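Local coordinates for protein probable amidase (Thermus thermophilus, PDB 2DC0) that is a probable amidase, an alpha/beta protein of the amidase family with helices packed around a large mixed beta sheet, at residues A[123-128]-A[375-380]; A[172-177]-A[383-388]; A[240-245]-A[252-257]; A[356-361]-A[368-373]. All blocks are in the same frame, centred on the assembly; numbering follows the deposited sequence.

Interaction 1 of 4, residues A[123-128]-A[375-380]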
loop_
_atom_site.group_PDB
_atom_site.type_symbol
_atom_site.label_atom_id
_atom_site.label_comp_id
_atom_site.label_asym_id
_atom_site.label_seq_id
_atom_site.Cartn_x
_atom_site.Cartn_y
_atom_site.Cartn_z
ATOM N N GLY A 123 1.775 -12.809 -19.609
ATOM C CA GLY A 123 3.050 -12.955 -20.288
ATOM C C GLY A 123 3.506 -11.630 -20.857
ATOM O O GLY A 123 2.689 -10.737 -21.088
ATOM N N ILE A 124 4.810 -11.499 -21.091
ATOM C CA ILE A 124 5.352 -10.257 -21.623
ATOM C C ILE A 124 6.145 -10.398 -22.924
ATOM O O ILE A 124 6.808 -9.449 -23.336
ATOM C CB ILE A 124 6.272 -9.578 -20.592
ATOM C CG1 ILE A 124 7.481 -10.482 -20.317
ATOM C CG2 ILE A 124 5.497 -9.283 -19.310
ATOM C CD1 ILE A 124 8.386 -10.887 -21.513
ATOM N N THR A 125 6.080 -11.555 -23.577
ATOM C CA THR A 125 6.828 -11.743 -24.822
ATOM C C THR A 125 6.060 -11.242 -26.040
ATOM O O THR A 125 6.649 -10.698 -26.976
ATOM C CB THR A 125 7.189 -13.232 -25.087
ATOM O OG1 THR A 125 5.996 -13.978 -25.348
ATOM C CG2 THR A 125 7.912 -13.833 -23.888
ATOM N N GLY A 126 4.746 -11.426 -26.030
ATOM C CA GLY A 126 3.954 -11.006 -27.168
ATOM C C GLY A 126 3.851 -12.148 -28.160
ATOM O O GLY A 126 3.243 -12.020 -29.227
ATOM N N GLU A 127 4.472 -13.273 -27.818
ATOM C CA GLU A 127 4.415 -14.455 -28.669
ATOM C C GLU A 127 3.137 -15.184 -28.272
ATOM O O GLU A 127 2.875 -15.400 -27.089
ATOM C CB GLU A 127 5.654 -15.325 -28.455
ATOM C CG GLU A 127 6.905 -14.719 -29.072
ATOM C CD GLU A 127 8.168 -15.455 -28.683
ATOM O OE1 GLU A 127 8.123 -16.699 -28.573
ATOM O OE2 GLU A 127 9.215 -14.794 -28.498
ATOM N N ASN A 128 2.344 -15.544 -29.270
ATOM C CA ASN A 128 1.053 -16.181 -29.051
ATOM C C ASN A 128 0.832 -17.213 -30.160
ATOM O O ASN A 128 0.755 -16.865 -31.335
ATOM C CB ASN A 128 -0.023 -15.086 -29.102
ATOM C CG ASN A 128 -1.399 -15.576 -28.705
ATOM O OD1 ASN A 128 -1.865 -16.610 -29.177
ATOM N ND2 ASN A 128 -2.074 -14.808 -27.852
ATOM N N LYS A 375 20.451 -15.123 -17.797
ATOM C CA LYS A 375 19.272 -15.035 -16.950
ATOM C C LYS A 375 18.041 -15.375 -17.779
ATOM O O LYS A 375 17.981 -15.059 -18.967
ATOM C CB LYS A 375 19.140 -13.613 -16.388
ATOM C CG LYS A 375 18.388 -13.522 -15.068
ATOM C CD LYS A 375 19.228 -14.079 -13.924
ATOM C CE LYS A 375 18.455 -14.076 -12.608
ATOM N NZ LYS A 375 17.995 -12.706 -12.233
ATOM N N GLY A 376 17.067 -16.027 -17.157
ATOM C CA GLY A 376 15.853 -16.365 -17.872
ATOM C C GLY A 376 15.209 -15.078 -18.355
ATOM O O GLY A 376 15.295 -14.051 -17.682
ATOM N N HIS A 377 14.566 -15.139 -19.519
ATOM C CA HIS A 377 13.906 -13.988 -20.136
ATOM C C HIS A 377 12.894 -13.290 -19.227
ATOM O O HIS A 377 12.954 -12.074 -19.044
ATOM C CB HIS A 377 13.215 -14.429 -21.434
ATOM C CG HIS A 377 12.537 -13.316 -22.181
ATOM N ND1 HIS A 377 11.394 -12.694 -21.721
ATOM C CD2 HIS A 377 12.831 -12.731 -23.366
ATOM C CE1 HIS A 377 11.014 -11.776 -22.592
ATOM N NE2 HIS A 377 11.869 -11.777 -23.599
ATOM N N ARG A 378 11.969 -14.056 -18.659
ATOM C CA ARG A 378 10.945 -13.481 -17.794
ATOM C C ARG A 378 11.512 -12.671 -16.640
ATOM O O ARG A 378 11.168 -11.503 -16.474
ATOM C CB ARG A 378 10.018 -14.571 -17.240
ATOM C CG ARG A 378 8.943 -14.029 -16.290
ATOM C CD ARG A 378 7.839 -15.051 -16.021
ATOM N NE ARG A 378 6.754 -14.481 -15.227
ATOM C CZ ARG A 378 6.751 -14.409 -13.898
ATOM N NH1 ARG A 378 7.772 -14.878 -13.197
ATOM N NH2 ARG A 378 5.730 -13.854 -13.263
ATOM N N GLU A 379 12.385 -13.284 -15.847
ATOM C CA GLU A 379 12.956 -12.590 -14.704
ATOM C C GLU A 379 13.796 -11.383 -15.115
ATOM O O GLU A 379 13.815 -10.374 -14.417
ATOM C CB GLU A 379 13.782 -13.559 -13.840
ATOM C CG GLU A 379 14.373 -12.918 -12.581
ATOM C CD GLU A 379 14.780 -13.936 -11.522
ATOM O OE1 GLU A 379 15.354 -14.985 -11.884
ATOM O OE2 GLU A 379 14.540 -13.679 -10.322
ATOM N N ALA A 380 14.484 -11.472 -16.249
ATOM C CA ALA A 380 15.292 -10.343 -16.701
ATOM C C ALA A 380 14.421 -9.154 -17.134
ATOM O O ALA A 380 14.735 -8.003 -16.817
ATOM C CB ALA A 380 16.194 -10.768 -17.858
#
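Thr125 and Ile124 bring methyl groups from the 123-128 loop up to the imidazole of His377, in the first turn of helix 377-382. Thr125 CG2 lies 3.9 Å from His377 CE1, approaching obliquely. Ile124 and His377 extend toward each other from opposite directions, and Ile124 CD1 comes to the ring edge, near its plane; the modelled CD1-CE1 separation is too short to be trusted. The imidazole gets there with CG anti to the backbone N (chi1 -178°), which swings the ring out from the helix toward the loop. Its NE2 is hydrogen-bonded to Gln143 OE1, and the amide nitrogen of the same Gln143 binds Glu127 OE2, so one glutamine ties the two segments together; the ring also meets that of Phe381.

The loop itself is braced by an ST turn: Thr125 OG1 accepts from the backbone N of Glu127 at 3.0 Å, nearly straight at 163°. On the other segment Gly376 is the N-cap, and its O receives Ala380 N at 3.1 Å, the first helical bond after strand 373-376. Here, then, a long loop of the amidase fold meets a strand-to-helix junction.

Away from the buried isoleucine and histidine the packing thins. Arg378, partly exposed, stays clear of close contact with the loop and turns NH1 to Thr286 on helix 281-296. Farther out, Lys375 NZ and Glu379 OE1 form a 3.5 Å salt bridge on a partly exposed side of the same strand-helix junction.

Interaction 2 of 4, residues A[172-177]-A[383-388]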
loop_
_atom_site.group_PDB
_atom_site.type_symbol
_atom_site.label_atom_id
_atom_site.label_comp_id
_atom_site.label_asym_id
_atom_site.label_seq_id
_atom_site.Cartn_x
_atom_site.Cartn_y
_atom_site.Cartn_z
ATOM N N ILE A 172 2.332 -2.582 -19.875
ATOM C CA ILE A 172 2.159 -1.348 -20.636
ATOM C C ILE A 172 3.558 -0.774 -20.890
ATOM O O ILE A 172 3.918 -0.449 -22.017
ATOM C CB ILE A 172 1.317 -0.298 -19.859
ATOM C CG1 ILE A 172 -0.173 -0.582 -20.052
ATOM C CG2 ILE A 172 1.647 1.117 -20.328
ATOM C CD1 ILE A 172 -1.098 0.124 -19.062
ATOM N N ARG A 173 4.346 -0.662 -19.827
ATOM C CA ARG A 173 5.692 -0.113 -19.921
ATOM C C ARG A 173 6.666 -0.937 -20.767
ATOM O O ARG A 173 7.432 -0.378 -21.557
ATOM C CB ARG A 173 6.235 0.099 -18.506
ATOM C CG ARG A 173 5.406 1.124 -17.729
ATOM C CD ARG A 173 5.598 1.006 -16.223
ATOM N NE ARG A 173 4.937 -0.183 -15.688
ATOM C CZ ARG A 173 5.330 -0.815 -14.588
ATOM N NH1 ARG A 173 6.386 -0.368 -13.911
ATOM N NH2 ARG A 173 4.673 -1.893 -14.163
ATOM N N ILE A 174 6.638 -2.259 -20.621
ATOM C CA ILE A 174 7.539 -3.121 -21.384
ATOM C C ILE A 174 7.340 -2.990 -22.899
ATOM O O ILE A 174 8.291 -2.741 -23.632
ATOM C CB ILE A 174 7.392 -4.600 -20.936
ATOM C CG1 ILE A 174 7.888 -4.724 -19.484
ATOM C CG2 ILE A 174 8.204 -5.524 -21.852
ATOM C CD1 ILE A 174 7.461 -5.984 -18.787
ATOM N N PRO A 175 6.101 -3.158 -23.391
ATOM C CA PRO A 175 5.920 -3.024 -24.841
ATOM C C PRO A 175 6.201 -1.600 -25.328
ATOM O O PRO A 175 6.675 -1.403 -26.452
ATOM C CB PRO A 175 4.470 -3.473 -25.065
ATOM C CG PRO A 175 3.802 -3.190 -23.758
ATOM C CD PRO A 175 4.852 -3.579 -22.734
ATOM N N ALA A 176 5.927 -0.607 -24.485
ATOM C CA ALA A 176 6.201 0.779 -24.862
ATOM C C ALA A 176 7.703 0.918 -25.073
ATOM O O ALA A 176 8.147 1.481 -26.070
ATOM C CB ALA A 176 5.732 1.738 -23.760
ATOM N N GLY A 177 8.483 0.395 -24.128
ATOM C CA GLY A 177 9.930 0.474 -24.239
ATOM C C GLY A 177 10.439 -0.225 -25.489
ATOM O O GLY A 177 11.195 0.352 -26.267
ATOM N N THR A 383 11.425 -8.067 -13.812
ATOM C CA THR A 383 11.946 -7.591 -12.531
ATOM C C THR A 383 12.056 -6.074 -12.401
ATOM O O THR A 383 11.805 -5.525 -11.326
ATOM C CB THR A 383 13.335 -8.199 -12.233
ATOM O OG1 THR A 383 13.246 -9.629 -12.254
ATOM C CG2 THR A 383 13.824 -7.761 -10.860
ATOM N N LEU A 384 12.420 -5.351 -13.485
ATOM C CA LEU A 384 12.565 -3.898 -13.471
ATOM C C LEU A 384 11.243 -3.141 -13.348
ATOM O O LEU A 384 11.189 -2.046 -12.787
ATOM C CB LEU A 384 13.282 -3.431 -14.739
ATOM C CG LEU A 384 14.706 -3.962 -14.908
ATOM C CD1 LEU A 384 15.273 -3.486 -16.231
ATOM C CD2 LEU A 384 15.569 -3.504 -13.744
ATOM N N THR A 385 10.174 -3.726 -13.865
ATOM C CA THR A 385 8.878 -3.065 -13.837
ATOM C C THR A 385 7.892 -3.501 -12.758
ATOM O O THR A 385 7.170 -2.671 -12.200
ATOM C CB THR A 385 8.183 -3.218 -15.198
ATOM O OG1 THR A 385 8.206 -4.597 -15.593
ATOM C CG2 THR A 385 8.902 -2.387 -16.257
ATOM N N LEU A 386 7.865 -4.788 -12.443
ATOM C CA LEU A 386 6.894 -5.295 -11.479
ATOM C C LEU A 386 6.749 -4.630 -10.103
ATOM O O LEU A 386 5.651 -4.592 -9.555
ATOM C CB LEU A 386 7.092 -6.815 -11.312
ATOM C CG LEU A 386 8.347 -7.381 -10.627
ATOM C CD1 LEU A 386 8.209 -7.241 -9.121
ATOM C CD2 LEU A 386 8.497 -8.870 -10.997
ATOM N N PRO A 387 7.834 -4.083 -9.530
ATOM C CA PRO A 387 7.686 -3.460 -8.207
ATOM C C PRO A 387 6.680 -2.314 -8.150
ATOM O O PRO A 387 5.909 -2.197 -7.199
ATOM C CB PRO A 387 9.102 -2.966 -7.892
ATOM C CG PRO A 387 9.982 -3.891 -8.692
ATOM C CD PRO A 387 9.228 -3.986 -9.995
ATOM N N PHE A 388 6.682 -1.483 -9.182
ATOM C CA PHE A 388 5.822 -0.311 -9.220
ATOM C C PHE A 388 4.346 -0.594 -9.493
ATOM O O PHE A 388 3.476 0.157 -9.045
ATOM C CB PHE A 388 6.447 0.671 -10.208
ATOM C CG PHE A 388 7.935 0.779 -10.032
ATOM C CD1 PHE A 388 8.463 1.280 -8.841
ATOM C CD2 PHE A 388 8.806 0.253 -10.980
ATOM C CE1 PHE A 388 9.833 1.244 -8.591
ATOM C CE2 PHE A 388 10.181 0.209 -10.742
ATOM C CZ PHE A 388 10.697 0.704 -9.544
#
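Arg173 NH1 donates to the backbone O of Thr385 over 3.0 Å, with an N-H...O angle of 146°, and NH2 adds a weak bond to the same oxygen at 3.3 Å. Both ends of the donor fork thus serve one carbonyl. Phe388 N also bonds to this oxygen, at 3.3 Å, arriving from the opposite face of the carbonyl plane to NH1. The buried positive charge has its main partner in Asp167, which takes NH2 in a salt bridge through OD1 and, through OD2, binds the backbone N of Ile172; that pairing probably stabilises the guanidinium in its charged form.

Around the polar core the packing is close. Thr385 CB stands over one face of the guanidinium, 3.6 Å from NH1, while Phe388 CD2 lies at its edge. Ile174 runs across Thr385 at about a right angle and sets CD1 3.6 Å from OG1. With OG1 between the backbone N and carbonyl carbon (chi1 50°), the threonine hydroxyl lies within bonding range of Gly169 O and Ile382 O.

In this way a buried arginine in the first turn of helix 173-179 fastens the run leading into helix 386-390, against strands 395-403 and 406-413 of the central sheet in the amidase alpha/beta fold.

Interaction 3 of 4, residues A[240-245]-A[252-257]; sequences VPLDFL and EVRKAF
Phe257 is the apolar centre of the contact: its CE2 corner touches Val240 CG1 at 3.7 Å and Leu245 CD1 at 3.8 Å. The valine methyl comes in at the ring edge, close to its plane, whereas Leu245 crosses the phenylalanine side chain at about a right angle. Phe257 CG is anti to the backbone N (chi1 -175°), which carries the ring off helix 251-263 and across to the end of strand 237-240.

One turn earlier on the same helix, Arg254 makes the polar half. Its chain bends at chi2 and chi3, bringing the guanidinium to helix 242-245. Leu242 CD2 lies at the guanidinium edge, 3.9 Å from Arg254 NH2. A water bridges the two helices, donating to Leu242 O at 2.6 Å and accepting from Arg254 NH2 at 2.7 Å. NH1 turns to Glu371 in a salt bridge, so the two terminal nitrogens have separate partners, the water at NH2 and a carboxylate at NH1.

Behind this shell, Pro241 is the centre of an inverse gamma turn and the N-cap of helix 242-245, and Leu245 N bonds to its O at 3.1 Å.

Strands 237-240 and 270-273 are parallel neighbours in the large sheet, and the two helices belong to the beta-alpha-beta crossover between them; Leu245 and Phe257 also rest on strand 350-354.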
loop_
_atom_site.group_PDB
_atom_site.type_symbol
_atom_site.label_atom_id
_atom_site.label_comp_id
_atom_site.label_asym_id
_atom_site.label_seq_id
_atom_site.Cartn_x
_atom_site.Cartn_y
_atom_site.Cartn_z
ATOM N N VAL A 240 18.045 7.366 -7.990
ATOM C CA VAL A 240 18.430 6.192 -8.766
ATOM C C VAL A 240 18.740 5.047 -7.806
ATOM O O VAL A 240 19.667 5.138 -7.000
ATOM C CB VAL A 240 19.673 6.503 -9.642
ATOM C CG1 VAL A 240 20.112 5.265 -10.399
ATOM C CG2 VAL A 240 19.344 7.630 -10.617
ATOM N N PRO A 241 17.952 3.958 -7.872
ATOM C CA PRO A 241 18.126 2.785 -7.011
ATOM C C PRO A 241 19.208 1.847 -7.525
ATOM O O PRO A 241 18.922 0.753 -8.017
ATOM C CB PRO A 241 16.739 2.157 -7.019
ATOM C CG PRO A 241 16.284 2.415 -8.427
ATOM C CD PRO A 241 16.719 3.845 -8.675
ATOM N N LEU A 242 20.457 2.285 -7.392
ATOM C CA LEU A 242 21.598 1.506 -7.860
ATOM C C LEU A 242 21.674 0.089 -7.298
ATOM O O LEU A 242 21.968 -0.848 -8.042
ATOM C CB LEU A 242 22.894 2.273 -7.569
ATOM C CG LEU A 242 23.022 3.596 -8.344
ATOM C CD1 LEU A 242 24.348 4.273 -8.003
ATOM C CD2 LEU A 242 22.944 3.333 -9.843
ATOM N N ASP A 243 21.406 -0.082 -6.002
ATOM C CA ASP A 243 21.474 -1.418 -5.422
ATOM C C ASP A 243 20.451 -2.353 -6.077
ATOM O O ASP A 243 20.756 -3.510 -6.376
ATOM C CB ASP A 243 21.330 -1.380 -3.875
ATOM C CG ASP A 243 20.023 -0.741 -3.382
ATOM O OD1 ASP A 243 19.256 -0.162 -4.179
ATOM O OD2 ASP A 243 19.775 -0.816 -2.160
ATOM N N PHE A 244 19.254 -1.836 -6.340
ATOM C CA PHE A 244 18.210 -2.622 -6.992
ATOM C C PHE A 244 18.624 -2.998 -8.419
ATOM O O PHE A 244 18.347 -4.105 -8.891
ATOM C CB PHE A 244 16.906 -1.821 -7.049
ATOM C CG PHE A 244 15.791 -2.530 -7.764
ATOM C CD1 PHE A 244 15.157 -3.621 -7.182
ATOM C CD2 PHE A 244 15.392 -2.121 -9.034
ATOM C CE1 PHE A 244 14.136 -4.297 -7.858
ATOM C CE2 PHE A 244 14.374 -2.790 -9.722
ATOM C CZ PHE A 244 13.748 -3.876 -9.133
ATOM N N LEU A 245 19.291 -2.075 -9.103
ATOM C CA LEU A 245 19.716 -2.295 -10.493
ATOM C C LEU A 245 20.991 -3.110 -10.655
ATOM O O LEU A 245 21.280 -3.626 -11.736
ATOM C CB LEU A 245 19.901 -0.950 -11.196
ATOM C CG LEU A 245 18.644 -0.098 -11.393
ATOM C CD1 LEU A 245 19.038 1.269 -11.940
ATOM C CD2 LEU A 245 17.687 -0.802 -12.345
ATOM N N GLU A 252 25.068 -2.692 -22.474
ATOM C CA GLU A 252 24.760 -1.536 -23.318
ATOM C C GLU A 252 23.709 -0.589 -22.740
ATOM O O GLU A 252 23.813 0.628 -22.904
ATOM C CB GLU A 252 24.321 -1.983 -24.721
ATOM C CG GLU A 252 25.399 -2.699 -25.545
ATOM C CD GLU A 252 26.731 -1.951 -25.567
ATOM O OE1 GLU A 252 26.750 -0.743 -25.889
ATOM O OE2 GLU A 252 27.767 -2.581 -25.270
ATOM N N VAL A 253 22.688 -1.136 -22.087
ATOM C CA VAL A 253 21.656 -0.298 -21.490
ATOM C C VAL A 253 22.269 0.386 -20.274
ATOM O O VAL A 253 21.953 1.538 -19.965
ATOM C CB VAL A 253 20.416 -1.137 -21.097
ATOM C CG1 VAL A 253 19.477 -0.334 -20.206
ATOM C CG2 VAL A 253 19.678 -1.568 -22.366
ATOM N N ARG A 254 23.167 -0.321 -19.599
ATOM C CA ARG A 254 23.853 0.243 -18.443
ATOM C C ARG A 254 24.596 1.495 -18.895
ATOM O O ARG A 254 24.580 2.520 -18.219
ATOM C CB ARG A 254 24.867 -0.757 -17.892
ATOM C CG ARG A 254 25.673 -0.226 -16.729
ATOM C CD ARG A 254 25.207 -0.893 -15.461
ATOM N NE ARG A 254 24.607 0.042 -14.533
ATOM C CZ ARG A 254 23.955 -0.329 -13.439
ATOM N NH1 ARG A 254 23.818 -1.621 -13.153
ATOM N NH2 ARG A 254 23.450 0.589 -12.630
ATOM N N LYS A 255 25.260 1.398 -20.043
ATOM C CA LYS A 255 26.015 2.527 -20.580
ATOM C C LYS A 255 25.102 3.686 -20.968
ATOM O O LYS A 255 25.407 4.848 -20.685
ATOM C CB LYS A 255 26.851 2.071 -21.783
ATOM C CG LYS A 255 27.967 1.099 -21.384
ATOM C CD LYS A 255 28.546 0.337 -22.573
ATOM C CE LYS A 255 29.244 1.253 -23.564
ATOM N NZ LYS A 255 29.869 0.444 -24.654
ATOM N N ALA A 256 23.979 3.376 -21.610
ATOM C CA ALA A 256 23.045 4.427 -22.004
ATOM C C ALA A 256 22.478 5.122 -20.770
ATOM O O ALA A 256 22.382 6.346 -20.727
ATOM C CB ALA A 256 21.912 3.844 -22.839
ATOM N N PHE A 257 22.110 4.341 -19.760
ATOM C CA PHE A 257 21.545 4.908 -18.546
ATOM C C PHE A 257 22.565 5.791 -17.830
ATOM O O PHE A 257 22.231 6.885 -17.351
ATOM C CB PHE A 257 21.072 3.791 -17.619
ATOM C CG PHE A 257 20.358 4.281 -16.389
ATOM C CD1 PHE A 257 19.227 5.085 -16.493
ATOM C CD2 PHE A 257 20.796 3.907 -15.125
ATOM C CE1 PHE A 257 18.545 5.505 -15.356
ATOM C CE2 PHE A 257 20.120 4.322 -13.984
ATOM C CZ PHE A 257 18.993 5.123 -14.098
HETATM O O HOH W 1 23.328 -0.713 -10.297
#

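Interaction 4 of 4, residues A[356-361]-A[368-373]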
loop_
_atom_site.group_PDB
_atom_site.type_symbol
_atom_site.label_atom_id
_atom_site.label_comp_id
_atom_site.label_asym_id
_atom_site.label_seq_id
_atom_site.Cartn_x
_atom_site.Cartn_y
_atom_site.Cartn_z
ATOM N N GLN A 356 13.730 -1.660 -19.309
ATOM C CA GLN A 356 14.189 -2.944 -19.829
ATOM C C GLN A 356 15.719 -3.029 -19.687
ATOM O O GLN A 356 16.410 -2.007 -19.709
ATOM C CB GLN A 356 13.805 -3.050 -21.309
ATOM C CG GLN A 356 14.379 -1.896 -22.133
ATOM C CD GLN A 356 13.698 -1.716 -23.467
ATOM O OE1 GLN A 356 13.946 -2.456 -24.422
ATOM N NE2 GLN A 356 12.818 -0.735 -23.538
ATOM N N PRO A 357 16.265 -4.245 -19.540
ATOM C CA PRO A 357 17.717 -4.414 -19.401
ATOM C C PRO A 357 18.432 -4.508 -20.742
ATOM O O PRO A 357 19.650 -4.337 -20.819
ATOM C CB PRO A 357 17.832 -5.716 -18.626
ATOM C CG PRO A 357 16.698 -6.522 -19.226
ATOM C CD PRO A 357 15.564 -5.507 -19.230
ATOM N N LEU A 358 17.657 -4.768 -21.785
ATOM C CA LEU A 358 18.185 -4.941 -23.131
ATOM C C LEU A 358 17.143 -4.547 -24.172
ATOM O O LEU A 358 15.955 -4.430 -23.863
ATOM C CB LEU A 358 18.518 -6.425 -23.352
ATOM C CG LEU A 358 19.504 -7.139 -22.418
ATOM C CD1 LEU A 358 19.147 -8.612 -22.342
ATOM C CD2 LEU A 358 20.923 -6.940 -22.923
ATOM N N PRO A 359 17.579 -4.325 -25.424
ATOM C CA PRO A 359 16.598 -3.971 -26.451
ATOM C C PRO A 359 15.775 -5.231 -26.700
ATOM O O PRO A 359 16.173 -6.323 -26.285
ATOM C CB PRO A 359 17.470 -3.590 -27.648
ATOM C CG PRO A 359 18.694 -4.447 -27.452
ATOM C CD PRO A 359 18.948 -4.303 -25.969
ATOM N N ALA A 360 14.628 -5.081 -27.352
ATOM C CA ALA A 360 13.766 -6.225 -27.649
ATOM C C ALA A 360 14.587 -7.325 -28.317
ATOM O O ALA A 360 15.249 -7.091 -29.324
ATOM C CB ALA A 360 12.623 -5.788 -28.561
ATOM N N PRO A 361 14.552 -8.545 -27.762
ATOM C CA PRO A 361 15.309 -9.668 -28.326
ATOM C C PRO A 361 14.570 -10.436 -29.429
ATOM O O PRO A 361 13.367 -10.261 -29.630
ATOM C CB PRO A 361 15.566 -10.540 -27.105
ATOM C CG PRO A 361 14.299 -10.397 -26.343
ATOM C CD PRO A 361 13.947 -8.912 -26.466
ATOM N N VAL A 368 18.840 -14.620 -21.755
ATOM C CA VAL A 368 19.545 -13.437 -22.209
ATOM C C VAL A 368 20.826 -13.205 -21.423
ATOM O O VAL A 368 21.068 -13.834 -20.390
ATOM C CB VAL A 368 18.658 -12.188 -22.090
ATOM C CG1 VAL A 368 17.382 -12.389 -22.890
ATOM C CG2 VAL A 368 18.335 -11.913 -20.619
ATOM N N GLU A 369 21.638 -12.286 -21.925
ATOM C CA GLU A 369 22.903 -11.946 -21.300
ATOM C C GLU A 369 22.844 -10.614 -20.563
ATOM O O GLU A 369 22.714 -9.561 -21.185
ATOM C CB GLU A 369 24.008 -11.878 -22.360
ATOM C CG GLU A 369 24.831 -13.144 -22.496
ATOM C CD GLU A 369 25.569 -13.486 -21.215
ATOM O OE1 GLU A 369 26.314 -12.619 -20.703
ATOM O OE2 GLU A 369 25.400 -14.619 -20.720
ATOM N N LEU A 370 22.932 -10.666 -19.238
ATOM C CA LEU A 370 22.935 -9.452 -18.434
ATOM C C LEU A 370 24.379 -9.206 -18.014
ATOM O O LEU A 370 25.242 -10.061 -18.214
ATOM C CB LEU A 370 22.065 -9.612 -17.184
ATOM C CG LEU A 370 20.574 -9.876 -17.407
ATOM C CD1 LEU A 370 19.855 -9.884 -16.067
ATOM C CD2 LEU A 370 19.997 -8.797 -18.319
ATOM N N GLU A 371 24.638 -8.043 -17.426
ATOM C CA GLU A 371 25.983 -7.702 -16.989
ATOM C C GLU A 371 26.505 -8.693 -15.944
ATOM O O GLU A 371 27.715 -8.817 -15.739
ATOM C CB GLU A 371 26.004 -6.266 -16.433
ATOM C CG GLU A 371 25.225 -6.062 -15.133
ATOM C CD GLU A 371 24.771 -4.621 -14.940
ATOM O OE1 GLU A 371 25.458 -3.709 -15.442
ATOM O OE2 GLU A 371 23.734 -4.394 -14.278
ATOM N N SER A 372 25.589 -9.415 -15.307
ATOM C CA SER A 372 25.944 -10.386 -14.275
ATOM C C SER A 372 25.890 -11.842 -14.743
ATOM O O SER A 372 26.076 -12.756 -13.941
ATOM C CB SER A 372 25.013 -10.224 -13.074
ATOM O OG SER A 372 23.671 -10.449 -13.468
ATOM N N GLY A 373 25.630 -12.058 -16.029
ATOM C CA GLY A 373 25.562 -13.413 -16.547
ATOM C C GLY A 373 24.221 -13.746 -17.177
ATOM O O GLY A 373 23.342 -12.889 -17.262
#
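Leu370, whose CD2 packs against Pro357, is also where the small hairpin closes: its N donates to Gly373 O at 3.0 Å and its O accepts from Gly373 N, also at 3.0 Å. This doubly hydrogen-bonded pair spans a type I turn with Glu371 and Ser372 at its corners. The turn is tied outward, since Glu371 OE2 accepts from Leu249 N, while Ser372 OG bonds to Gly247 O.

Across the contact the meeting is mainly of carbon with carbon. Leu358 drives its CD1 methyl to 3.6 Å from Val368 CB, the two side chains sliding past each other in opposite directions, and the same methyl is 4.1 Å from Leu370 CD2. The exception is its other branch, CD2, which lies 3.6 Å from the backbone O of Glu369. Pro357 completes the patch, with CB 3.8 Å from Leu370 CD2. Behind Val368 sits Ala380 of helix 377-382; Glu369 leads its carboxylate away to Arg374.

No hydrogen bond crosses between 356-361 and 368-373. The proline-rich loop after strand 350-354 is therefore held against strand 367-370 by fitted apolar side chains, while the polar bonds close the hairpin turn and tie it to Gly247 and Leu249.

Interactions 1 and 2 span more than 200 residues each and cross along the chain; interactions 3 and 4 are short-range, follow each other in series and are nested inside both. In space the centres lie 12 to 20 Å apart. Interactions 1 and 4 share the two-stranded sheet 367-370/373-376, joined by Lys375 O and Val368 N at 2.9 Å. Interaction 4 reaches interaction 3 through the salt bridge Arg254 NH1 to Glu371 OE2, 3.0 Å long. Leu384 of interaction 2 packs on Leu245 of interaction 3, and Ile174 on Ile124 of interaction 1. The region 356-388 supplies segments to three contacts, joining distant parts of one amidase fold.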